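Local coordinates for hypothetical protein aq_1447 (PDB 1YVU) that uses short single-stranded DNA guides to bind complementary RNA targets and cleaves them, as a metal-dependent endonuclease of the argonaute family, at residues Tyr486-Ile491 and Leu662-Tyr667; Phe518-Asn523 and His680-Ile685; Arg530-Ser535 and Lys697-Ile702; Leu596-Arg601 and Ile673-Thr678. All coordinates share one frame; numbering follows the deposited sequence.

Interaction 1 of 4, residues Tyr486-Ile491 and Leu662-Tyr667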
# COMPACT_ATOMS: atom_id res chain seq x y z
N TYR A 486 -27.73 -5.61 6.34
CA TYR A 486 -27.49 -6.81 7.10
C TYR A 486 -26.26 -6.63 7.96
O TYR A 486 -25.52 -5.64 7.80
CB TYR A 486 -27.29 -8.00 6.14
CG TYR A 486 -26.26 -7.77 5.04
CD1 TYR A 486 -24.89 -7.93 5.28
CD2 TYR A 486 -26.64 -7.35 3.77
CE1 TYR A 486 -23.93 -7.67 4.29
CE2 TYR A 486 -25.68 -7.07 2.76
CZ TYR A 486 -24.33 -7.22 3.04
OH TYR A 486 -23.37 -6.90 2.10
N LYS A 487 -26.01 -7.61 8.82
CA LYS A 487 -24.83 -7.66 9.69
C LYS A 487 -24.56 -9.13 9.87
O LYS A 487 -25.46 -9.94 9.71
CB LYS A 487 -25.02 -6.97 11.05
CG LYS A 487 -26.00 -7.61 12.02
CD LYS A 487 -26.13 -6.80 13.29
CE LYS A 487 -27.03 -7.50 14.28
NZ LYS A 487 -26.96 -6.83 15.60
N LEU A 488 -23.31 -9.46 10.20
CA LEU A 488 -22.87 -10.83 10.41
C LEU A 488 -23.59 -11.45 11.60
O LEU A 488 -23.99 -10.74 12.53
CB LEU A 488 -21.35 -10.87 10.61
CG LEU A 488 -20.48 -10.50 9.41
CD1 LEU A 488 -19.20 -9.86 9.88
CD2 LEU A 488 -20.19 -11.74 8.56
N LYS A 489 -23.82 -12.76 11.52
CA LYS A 489 -24.50 -13.52 12.55
C LYS A 489 -23.51 -13.95 13.62
O LYS A 489 -23.82 -13.91 14.79
CB LYS A 489 -25.13 -14.75 11.92
CG LYS A 489 -25.72 -15.77 12.88
CD LYS A 489 -25.94 -17.05 12.13
CE LYS A 489 -26.47 -18.11 13.02
NZ LYS A 489 -27.69 -18.70 12.38
N GLU A 490 -22.34 -14.40 13.18
CA GLU A 490 -21.32 -14.87 14.10
C GLU A 490 -19.98 -14.55 13.47
O GLU A 490 -19.88 -14.55 12.25
CB GLU A 490 -21.49 -16.39 14.26
CG GLU A 490 -20.67 -17.07 15.38
CD GLU A 490 -20.97 -16.52 16.79
OE1 GLU A 490 -22.16 -16.49 17.19
OE2 GLU A 490 -20.01 -16.10 17.49
N ILE A 491 -19.01 -14.08 14.27
CA ILE A 491 -17.64 -13.87 13.78
C ILE A 491 -16.91 -14.85 14.66
O ILE A 491 -17.11 -14.84 15.88
CB ILE A 491 -17.07 -12.47 14.04
CG1 ILE A 491 -17.63 -11.47 13.03
CG2 ILE A 491 -15.53 -12.47 13.91
CD1 ILE A 491 -17.24 -10.02 13.30
N LEU A 662 -15.03 -9.75 7.84
CA LEU A 662 -15.20 -8.30 7.85
C LEU A 662 -15.11 -7.66 6.49
O LEU A 662 -15.38 -6.48 6.38
CB LEU A 662 -14.16 -7.63 8.76
CG LEU A 662 -14.33 -7.76 10.28
CD1 LEU A 662 -13.12 -7.24 11.00
CD2 LEU A 662 -15.57 -7.06 10.78
N THR A 663 -14.74 -8.42 5.45
CA THR A 663 -14.67 -7.85 4.09
C THR A 663 -16.09 -7.60 3.65
O THR A 663 -16.38 -6.69 2.91
CB THR A 663 -14.10 -8.83 3.10
OG1 THR A 663 -14.79 -10.08 3.24
CG2 THR A 663 -12.62 -9.01 3.31
N LEU A 664 -16.97 -8.43 4.19
CA LEU A 664 -18.41 -8.41 3.93
C LEU A 664 -19.12 -7.26 4.61
O LEU A 664 -20.31 -7.03 4.39
CB LEU A 664 -19.05 -9.73 4.36
CG LEU A 664 -18.36 -11.06 4.03
CD1 LEU A 664 -19.33 -12.15 4.36
CD2 LEU A 664 -17.89 -11.15 2.59
N MSE A 665 -18.40 -6.54 5.46
CA MSE A 665 -18.97 -5.39 6.13
C MSE A 665 -18.75 -4.15 5.31
O MSE A 665 -18.97 -3.04 5.78
CB MSE A 665 -18.43 -5.24 7.55
CG MSE A 665 -18.98 -6.27 8.49
SE MSE A 665 -20.84 -6.66 8.11
CE MSE A 665 -21.62 -5.50 9.34
N ASN A 666 -18.33 -4.35 4.06
CA ASN A 666 -18.10 -3.27 3.12
C ASN A 666 -19.27 -3.11 2.16
O ASN A 666 -19.25 -2.27 1.28
CB ASN A 666 -16.81 -3.53 2.37
CG ASN A 666 -15.62 -3.27 3.21
OD1 ASN A 666 -15.50 -2.19 3.79
ND2 ASN A 666 -14.73 -4.27 3.33
N TYR A 667 -20.24 -4.01 2.34
CA TYR A 667 -21.52 -4.05 1.63
C TYR A 667 -21.45 -3.84 0.13
O TYR A 667 -22.17 -3.02 -0.44
CB TYR A 667 -22.49 -3.04 2.25
CG TYR A 667 -22.65 -3.20 3.74
CD1 TYR A 667 -21.89 -2.42 4.63
CD2 TYR A 667 -23.55 -4.12 4.26
CE1 TYR A 667 -22.05 -2.55 6.02
CE2 TYR A 667 -23.72 -4.26 5.66
CZ TYR A 667 -22.96 -3.47 6.53
OH TYR A 667 -23.17 -3.52 7.88
O HOH W 1 -20.82 -7.80 1.62

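Interaction 2 of 4, residues Phe518-Asn523 and His680-Ile685. With CA (calcium ion), chain B.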
# COMPACT_ATOMS: atom_id res chain seq x y z
N PHE A 518 -7.15 7.97 11.59
CA PHE A 518 -8.51 7.51 11.34
C PHE A 518 -8.79 6.12 11.93
O PHE A 518 -8.44 5.08 11.34
CB PHE A 518 -8.88 7.59 9.86
CG PHE A 518 -10.35 7.30 9.56
CD1 PHE A 518 -11.38 7.86 10.36
CD2 PHE A 518 -10.71 6.48 8.48
CE1 PHE A 518 -12.73 7.61 10.11
CE2 PHE A 518 -12.08 6.22 8.21
CZ PHE A 518 -13.08 6.80 9.04
N THR A 519 -9.55 6.14 13.02
CA THR A 519 -9.95 4.94 13.76
C THR A 519 -11.40 4.54 13.48
O THR A 519 -12.28 5.40 13.27
CB THR A 519 -9.69 5.14 15.29
OG1 THR A 519 -8.30 5.45 15.47
CG2 THR A 519 -10.03 3.88 16.10
N LYS A 520 -11.60 3.22 13.39
CA LYS A 520 -12.89 2.61 13.12
C LYS A 520 -13.11 1.47 14.12
O LYS A 520 -12.42 0.44 14.08
CB LYS A 520 -12.91 2.04 11.71
CG LYS A 520 -13.65 2.85 10.71
CD LYS A 520 -13.59 2.21 9.36
CE LYS A 520 -12.30 2.55 8.61
NZ LYS A 520 -12.53 2.96 7.16
N ILE A 521 -14.02 1.70 15.05
CA ILE A 521 -14.35 0.70 16.06
C ILE A 521 -15.59 -0.10 15.63
O ILE A 521 -16.63 0.49 15.32
CB ILE A 521 -14.59 1.37 17.44
CG1 ILE A 521 -13.38 2.22 17.79
CG2 ILE A 521 -14.81 0.32 18.51
CD1 ILE A 521 -13.63 3.23 18.77
N PHE A 522 -15.43 -1.43 15.63
CA PHE A 522 -16.49 -2.38 15.25
C PHE A 522 -16.98 -3.32 16.37
O PHE A 522 -16.35 -3.43 17.44
CB PHE A 522 -16.05 -3.21 14.04
CG PHE A 522 -16.07 -2.45 12.74
CD1 PHE A 522 -14.96 -1.68 12.32
CD2 PHE A 522 -17.20 -2.54 11.89
CE1 PHE A 522 -14.96 -1.01 11.06
CE2 PHE A 522 -17.24 -1.88 10.62
CZ PHE A 522 -16.10 -1.10 10.20
N ASN A 523 -18.12 -3.97 16.09
CA ASN A 523 -18.87 -4.93 16.94
C ASN A 523 -18.41 -6.35 16.65
O ASN A 523 -17.79 -6.60 15.63
CB ASN A 523 -20.36 -4.89 16.53
CG ASN A 523 -21.30 -4.84 17.71
OD1 ASN A 523 -21.11 -5.53 18.71
ND2 ASN A 523 -22.36 -4.04 17.59
N HIS A 680 -10.45 -0.83 5.22
CA HIS A 680 -10.84 -0.43 3.88
C HIS A 680 -11.11 1.05 3.87
O HIS A 680 -11.85 1.57 4.71
CB HIS A 680 -12.07 -1.16 3.41
CG HIS A 680 -12.56 -0.69 2.09
ND1 HIS A 680 -13.76 -0.02 1.95
CD2 HIS A 680 -12.04 -0.79 0.85
CE1 HIS A 680 -13.96 0.26 0.68
NE2 HIS A 680 -12.94 -0.20 -0.02
N TYR A 681 -10.42 1.70 2.94
CA TYR A 681 -10.45 3.15 2.72
C TYR A 681 -9.72 3.99 3.77
O TYR A 681 -9.62 5.21 3.62
CB TYR A 681 -11.89 3.65 2.55
CG TYR A 681 -12.18 4.17 1.18
CD1 TYR A 681 -11.90 3.39 0.03
CD2 TYR A 681 -12.69 5.46 1.01
CE1 TYR A 681 -12.12 3.89 -1.27
CE2 TYR A 681 -12.92 5.99 -0.27
CZ TYR A 681 -12.63 5.20 -1.42
OH TYR A 681 -12.84 5.74 -2.69
N SER A 682 -9.19 3.35 4.82
CA SER A 682 -8.49 4.07 5.89
C SER A 682 -7.28 4.88 5.44
O SER A 682 -7.12 6.03 5.88
CB SER A 682 -8.15 3.18 7.07
OG SER A 682 -9.32 2.92 7.82
N ASP A 683 -6.50 4.34 4.50
CA ASP A 683 -5.31 5.05 4.01
C ASP A 683 -5.65 6.17 3.03
O ASP A 683 -4.89 7.13 2.92
CB ASP A 683 -4.29 4.09 3.41
CG ASP A 683 -2.88 4.67 3.38
OD1 ASP A 683 -2.45 5.06 2.27
OD2 ASP A 683 -2.20 4.73 4.44
N LYS A 684 -6.77 6.04 2.32
CA LYS A 684 -7.18 7.07 1.37
C LYS A 684 -7.82 8.29 2.03
O LYS A 684 -7.57 9.40 1.60
CB LYS A 684 -8.06 6.50 0.25
CG LYS A 684 -7.25 5.57 -0.68
CD LYS A 684 -7.99 5.02 -1.91
CE LYS A 684 -7.10 3.99 -2.66
NZ LYS A 684 -7.60 3.66 -4.03
N ILE A 685 -8.53 8.07 3.15
CA ILE A 685 -9.19 9.12 3.94
C ILE A 685 -8.19 10.01 4.74
O ILE A 685 -8.32 11.22 4.77
CB ILE A 685 -10.31 8.50 4.88
CG1 ILE A 685 -11.40 7.84 4.05
CG2 ILE A 685 -10.98 9.55 5.75
CD1 ILE A 685 -12.33 7.00 4.86
CA CA B . -0.16 4.93 5.91

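Interaction 3 of 4, residues Arg530-Ser535 and Lys697-Ile702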
# COMPACT_ATOMS: atom_id res chain seq x y z
N ARG A 530 -18.29 3.23 16.18
CA ARG A 530 -17.93 4.64 15.99
C ARG A 530 -16.65 4.75 15.23
O ARG A 530 -15.83 3.84 15.30
CB ARG A 530 -17.61 5.38 17.30
CG ARG A 530 -18.72 5.78 18.24
CD ARG A 530 -19.81 6.65 17.70
NE ARG A 530 -21.03 6.37 18.46
CZ ARG A 530 -21.76 7.27 19.10
NH1 ARG A 530 -21.44 8.57 19.06
NH2 ARG A 530 -22.79 6.87 19.85
N TYR A 531 -16.45 5.88 14.55
CA TYR A 531 -15.18 6.19 13.88
C TYR A 531 -14.65 7.44 14.53
O TYR A 531 -15.41 8.20 15.15
CB TYR A 531 -15.28 6.39 12.34
CG TYR A 531 -16.13 7.54 11.78
CD1 TYR A 531 -15.71 8.90 11.85
CD2 TYR A 531 -17.34 7.27 11.13
CE1 TYR A 531 -16.50 9.96 11.28
CE2 TYR A 531 -18.13 8.31 10.56
CZ TYR A 531 -17.71 9.65 10.63
OH TYR A 531 -18.49 10.62 10.04
N TYR A 532 -13.36 7.69 14.36
CA TYR A 532 -12.76 8.89 14.91
C TYR A 532 -11.65 9.37 13.99
O TYR A 532 -10.63 8.71 13.77
CB TYR A 532 -12.27 8.67 16.35
CG TYR A 532 -11.94 9.94 17.11
CD1 TYR A 532 -12.93 10.93 17.38
CD2 TYR A 532 -10.63 10.16 17.58
CE1 TYR A 532 -12.60 12.13 18.11
CE2 TYR A 532 -10.30 11.35 18.30
CZ TYR A 532 -11.28 12.32 18.55
OH TYR A 532 -10.88 13.47 19.22
N LEU A 533 -11.90 10.55 13.45
CA LEU A 533 -10.99 11.18 12.53
C LEU A 533 -10.48 12.48 13.15
O LEU A 533 -11.27 13.37 13.42
CB LEU A 533 -11.75 11.43 11.24
CG LEU A 533 -11.11 12.02 10.00
CD1 LEU A 533 -9.82 11.31 9.64
CD2 LEU A 533 -12.11 11.93 8.85
N THR A 534 -9.17 12.55 13.42
CA THR A 534 -8.58 13.74 14.02
C THR A 534 -7.29 14.07 13.33
O THR A 534 -6.52 13.18 12.97
CB THR A 534 -8.15 13.51 15.48
OG1 THR A 534 -9.07 12.65 16.13
CG2 THR A 534 -8.08 14.82 16.27
N SER A 535 -7.05 15.38 13.21
CA SER A 535 -5.80 15.91 12.66
C SER A 535 -5.05 16.26 13.94
O SER A 535 -5.65 16.71 14.92
CB SER A 535 -6.05 17.17 11.84
OG SER A 535 -5.01 17.40 10.90
N LYS A 697 -11.55 16.97 13.95
CA LYS A 697 -11.77 16.29 15.21
C LYS A 697 -13.24 15.93 14.99
O LYS A 697 -14.11 16.80 15.15
CB LYS A 697 -11.59 17.22 16.42
CG LYS A 697 -11.68 16.48 17.77
CD LYS A 697 -12.30 17.37 18.86
CE LYS A 697 -12.79 16.58 20.08
NZ LYS A 697 -14.04 15.79 19.85
N LYS A 698 -13.48 14.74 14.44
CA LYS A 698 -14.82 14.25 14.18
C LYS A 698 -14.99 12.80 14.58
O LYS A 698 -14.10 11.97 14.44
CB LYS A 698 -15.25 14.40 12.72
CG LYS A 698 -16.78 14.56 12.56
CD LYS A 698 -17.28 14.17 11.17
CE LYS A 698 -18.66 14.80 10.85
NZ LYS A 698 -19.08 14.67 9.40
N GLU A 699 -16.21 12.52 15.00
CA GLU A 699 -16.63 11.22 15.44
C GLU A 699 -17.97 10.96 14.74
O GLU A 699 -18.75 11.88 14.52
CB GLU A 699 -16.81 11.28 16.96
CG GLU A 699 -16.99 9.94 17.64
CD GLU A 699 -17.55 10.06 19.03
OE1 GLU A 699 -16.95 10.76 19.88
OE2 GLU A 699 -18.60 9.44 19.29
N GLY A 700 -18.23 9.72 14.37
CA GLY A 700 -19.48 9.40 13.72
C GLY A 700 -19.77 7.94 13.87
O GLY A 700 -19.05 7.23 14.55
N ASP A 701 -20.79 7.48 13.16
CA ASP A 701 -21.26 6.11 13.22
C ASP A 701 -21.82 5.70 11.85
O ASP A 701 -22.53 4.71 11.72
CB ASP A 701 -22.36 6.02 14.28
CG ASP A 701 -23.47 7.06 14.09
OD1 ASP A 701 -23.28 8.03 13.33
OD2 ASP A 701 -24.53 6.92 14.72
N ILE A 702 -21.44 6.48 10.84
CA ILE A 702 -21.87 6.32 9.45
C ILE A 702 -20.69 5.87 8.60
O ILE A 702 -19.57 6.35 8.80
CB ILE A 702 -22.39 7.71 8.90
CG1 ILE A 702 -23.62 8.17 9.67
CG2 ILE A 702 -22.77 7.66 7.47
CD1 ILE A 702 -23.59 9.67 9.94

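Interaction 4 of 4, residues Leu596-Arg601 and Ile673-Thr678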
# COMPACT_ATOMS: atom_id res chain seq x y z
N LEU A 596 -2.56 -6.47 14.79
CA LEU A 596 -2.32 -6.97 13.45
C LEU A 596 -1.89 -5.87 12.52
O LEU A 596 -2.38 -4.74 12.60
CB LEU A 596 -3.56 -7.64 12.86
CG LEU A 596 -4.29 -8.71 13.66
CD1 LEU A 596 -5.30 -9.34 12.79
CD2 LEU A 596 -3.35 -9.75 14.12
N GLU A 597 -0.92 -6.19 11.67
CA GLU A 597 -0.41 -5.31 10.62
C GLU A 597 -1.13 -5.86 9.38
O GLU A 597 -1.33 -7.08 9.28
CB GLU A 597 1.08 -5.58 10.40
CG GLU A 597 2.11 -4.77 11.15
CD GLU A 597 3.56 -5.20 10.76
OE1 GLU A 597 3.71 -6.11 9.91
OE2 GLU A 597 4.55 -4.63 11.30
N ILE A 598 -1.58 -4.99 8.47
CA ILE A 598 -2.23 -5.46 7.23
C ILE A 598 -1.50 -4.87 6.04
O ILE A 598 -1.70 -3.72 5.68
CB ILE A 598 -3.78 -5.21 7.19
CG1 ILE A 598 -4.47 -6.16 8.19
CG2 ILE A 598 -4.35 -5.50 5.79
CD1 ILE A 598 -5.93 -5.92 8.34
N ILE A 599 -0.62 -5.68 5.45
CA ILE A 599 0.21 -5.27 4.32
C ILE A 599 -0.43 -5.65 2.99
O ILE A 599 -0.50 -6.84 2.66
CB ILE A 599 1.65 -5.88 4.45
CG1 ILE A 599 2.43 -5.19 5.57
CG2 ILE A 599 2.47 -5.70 3.14
CD1 ILE A 599 2.17 -5.70 6.92
N LYS A 600 -0.84 -4.63 2.23
CA LYS A 600 -1.48 -4.83 0.93
C LYS A 600 -0.55 -4.78 -0.27
O LYS A 600 -0.80 -5.44 -1.28
CB LYS A 600 -2.65 -3.87 0.73
CG LYS A 600 -2.46 -2.44 1.16
CD LYS A 600 -2.90 -2.20 2.59
CE LYS A 600 -2.47 -0.81 3.03
NZ LYS A 600 -3.14 0.30 2.27
N ARG A 601 0.56 -4.05 -0.11
CA ARG A 601 1.56 -3.88 -1.16
C ARG A 601 2.77 -4.86 -1.15
O ARG A 601 3.27 -5.22 -0.09
CB ARG A 601 2.06 -2.43 -1.14
CG ARG A 601 1.46 -1.50 -2.22
CD ARG A 601 1.71 -0.01 -1.92
NE ARG A 601 0.82 0.47 -0.85
CZ ARG A 601 0.76 1.73 -0.39
NH1 ARG A 601 1.54 2.68 -0.88
NH2 ARG A 601 -0.11 2.04 0.57
N ILE A 673 -14.05 -6.29 -2.64
CA ILE A 673 -13.29 -5.41 -1.78
C ILE A 673 -12.25 -6.28 -1.08
O ILE A 673 -12.57 -7.24 -0.39
CB ILE A 673 -14.21 -4.64 -0.83
CG1 ILE A 673 -14.98 -3.60 -1.67
CG2 ILE A 673 -13.40 -4.03 0.33
CD1 ILE A 673 -15.78 -2.58 -0.94
N LYS A 674 -11.01 -5.94 -1.36
CA LYS A 674 -9.81 -6.60 -0.90
C LYS A 674 -9.58 -6.48 0.59
O LYS A 674 -9.11 -7.42 1.22
CB LYS A 674 -8.64 -5.95 -1.64
CG LYS A 674 -7.23 -6.39 -1.31
CD LYS A 674 -6.34 -5.67 -2.28
CE LYS A 674 -4.94 -5.57 -1.79
NZ LYS A 674 -4.15 -4.53 -2.56
N LEU A 675 -9.93 -5.32 1.14
CA LEU A 675 -9.68 -5.04 2.54
C LEU A 675 -10.83 -5.20 3.56
O LEU A 675 -12.00 -5.01 3.20
CB LEU A 675 -9.05 -3.64 2.65
CG LEU A 675 -7.63 -3.38 2.11
CD1 LEU A 675 -7.19 -1.97 2.47
CD2 LEU A 675 -6.64 -4.38 2.70
N PRO A 676 -10.52 -5.61 4.83
CA PRO A 676 -11.53 -5.77 5.88
C PRO A 676 -12.09 -4.39 6.13
O PRO A 676 -11.35 -3.41 6.00
CB PRO A 676 -10.70 -6.15 7.10
CG PRO A 676 -9.54 -6.76 6.53
CD PRO A 676 -9.20 -6.04 5.33
N ALA A 677 -13.36 -4.31 6.52
CA ALA A 677 -13.99 -3.02 6.78
C ALA A 677 -13.23 -2.12 7.75
O ALA A 677 -13.27 -0.89 7.60
CB ALA A 677 -15.42 -3.19 7.22
N THR A 678 -12.47 -2.75 8.64
CA THR A 678 -11.65 -2.04 9.64
C THR A 678 -10.53 -1.16 9.05
O THR A 678 -10.11 -0.16 9.67
CB THR A 678 -11.07 -3.03 10.68
OG1 THR A 678 -10.44 -4.13 10.01
CG2 THR A 678 -12.17 -3.57 11.53

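Interaction 1 of 4, residues Tyr486-Ile491 and Leu662-Tyr667
Leu-662 makes the first touch, its CD2 methyl lying 4.2 Å from CD1 of Ile-491; branched aliphatic residues suit this place, for both also pack on Phe-498 of strand 497-505. Two residues on, Leu-664 serves twice. Its CD1 methyl rests against CD2 of Leu-488, while its carbonyl O lies at the edge of the Tyr-486 ring. A single water joins the pair, donating to Leu-664 O (2.9 Å) and to Tyr-486 OH (2.7 Å). Met-665, modelled as selenomethionine, follows with its CG 3.9 Å from Leu-488 CD1; bends at chi2 (-37°) and chi3 then carry SE past the leucine and lay the terminal CE beside CA of Lys-487. Tyr-667 ends the walk: it slides past Tyr-486 in the opposite direction, its CD2 over one face of that ring and 3.4 Å from CZ. The two ring planes stand 51° apart. The edge of Tyr-667 faces the backbone O of Tyr-486, which lies in the plane of the ring. With an alanine at Tyr-486, the water and Glu-475, which also binds the phenol, would probably lose a partner, and the CD2 side of Tyr-667 its cover. Strand 487-488 pairs with strand 322-323 of linker L2, so the contact joins that small sheet to the loop between helices 652-661 and 682-690.

Interaction 2 of 4, residues Phe518-Asn523 and His680-Ile685
Lys-520 NZ donates to the backbone O of His-680 over 2.9 Å, arriving 23° out of the carbonyl plane at a C=O...N angle of 157°. A lysine suits the place because its long chain can leave strand 515-522 and bend near its end, at chi3 (-83°) and chi4, to meet the turn ahead of helix 682-690. On the way CE passes 3.1 Å from OG of Ser-682, a small residue that leaves room for it. Trp-705 adds a cation-pi partner for the ammonium group. An alanine in place of Lys-520 would probably leave the His-680 carbonyl without this donor and open a gap beside Ser-682. Two residues back on the strand, Phe-518 fills the apolar half of the contact: CE2 lies 3.4 Å from CD1 of Ile-685, and the CG2 methyl of that isoleucine stands over one face of the ring, near its rim. From the same first helical turn Asp-683 points away from the strand, and its OD2 binds the calcium ion at 2.5 Å. The contact thus packs helix 682-690 against the sheet whose strand 497-505 carries the second ligand, Asp-502, giving the acidic metal site characteristic of the RNase H fold, in which Asp-683 is probably catalytic.

Interaction 3 of 4, residues Arg530-Ser535 and Lys697-Ile702
Arg-530 reaches diagonally to Glu-699 across an antiparallel pairing in which the short C-terminal strand 697-700 adds itself to the edge of the RNase H-fold sheet, its axis 4.7 Å from that of 530-535. The salt bridge runs from Arg-530 NH1 to Glu-699 OE2 (3.0 Å) and is weak as a hydrogen bond, its N-H...O angle only 130°; long charged chains suit this partly exposed edge of the sheet. Tyr-531 forms a hydrogen-bonded pair with Gly-700, its N donating to Gly-700 O over 2.9 Å. Its CG stands between backbone N and carbonyl carbon (chi1 62°), which lays the ring flat across the glycine: CA of Gly-700 makes a CH-pi contact 3.7 Å from the ring centroid. Glycine fits because the ring takes the space a side chain would need. On the other face of the sheet, Tyr-532 sets the edge of its ring against CB of Glu-699, and its OH lies beside CG of Lys-697. Leu-533 and Lys-698 then exchange two backbone bonds, while the leucine side chain turns inward onto Ile-685 and Met-689 of helix 682-690. Last comes Thr-534, whose CG2 methyl sits 4.1 Å from CA of Lys-697.

Interaction 4 of 4, residues Leu596-Arg601 and Ile673-Thr678
Ile-598 overlaps both Leu-675 and Pro-676 with its two methyl-bearing branches. CG2 slides alongside the leucine, 4.0 Å from its CD2, whereas CD1 points at the CG corner of the proline, 4.1 Å away. With CG1 anti to the carbonyl carbon (chi1 -71°), the isoleucine can send one branch to each neighbour, and a beta-branched residue suits both the strand it sits in and the apolar surface it faces. Pro-676, rigid and without an N-H to satisfy, fits this buried loop and also touches Ile-659 of helix 652-661. Just past the strand, Lys-600 meets Lys-674 of the loop by their carbon parts. The chain of Lys-674, extended beyond CG, reaches across until CE is 3.8 Å from CB of Lys-600. Lys-600 itself bends sharply at chi2 (-92°) and leads its amino group off in another direction, its CD passing 4.3 Å from CD1 of Leu-675. The two NZ atoms of Lys-600 and Lys-674 therefore end 6.9 Å apart, which probably eases the repulsion between like charges. NZ of Lys-600 instead has a long, weak ion pair with Asp-571, and the backbone O of Lys-674 is bonded to Thr-629. Strand 592-599 runs parallel to strand 565-570, which leads to Asp-571, so this packing borders the acidic active site of the PIWI domain's RNase H fold.

Overall arrangement
All four contacts belong to the PIWI domain, and the 662-685 part of the chain threads through three of them. Interactions 1 and 4 are tied by a probable backbone hydrogen bond from Ala-677 N to Leu-662 O (3.0 Å). Interaction 4 meets interaction 2 where Thr-678 CG2 packs 3.5 Å from Phe-522 CD1. Interactions 2 and 3 lie closest, centres 9 Å apart, since strands 515-522 and 528-536 are neighbours and Thr-519 O probably accepts from Tyr-532 N (2.8 Å). Around the calcium ion, interaction 2 supplies Asp-683, and in interaction 4 the side chain of Lys-600 comes to about 7 Å from the ion. Interaction 1 lies away from this site.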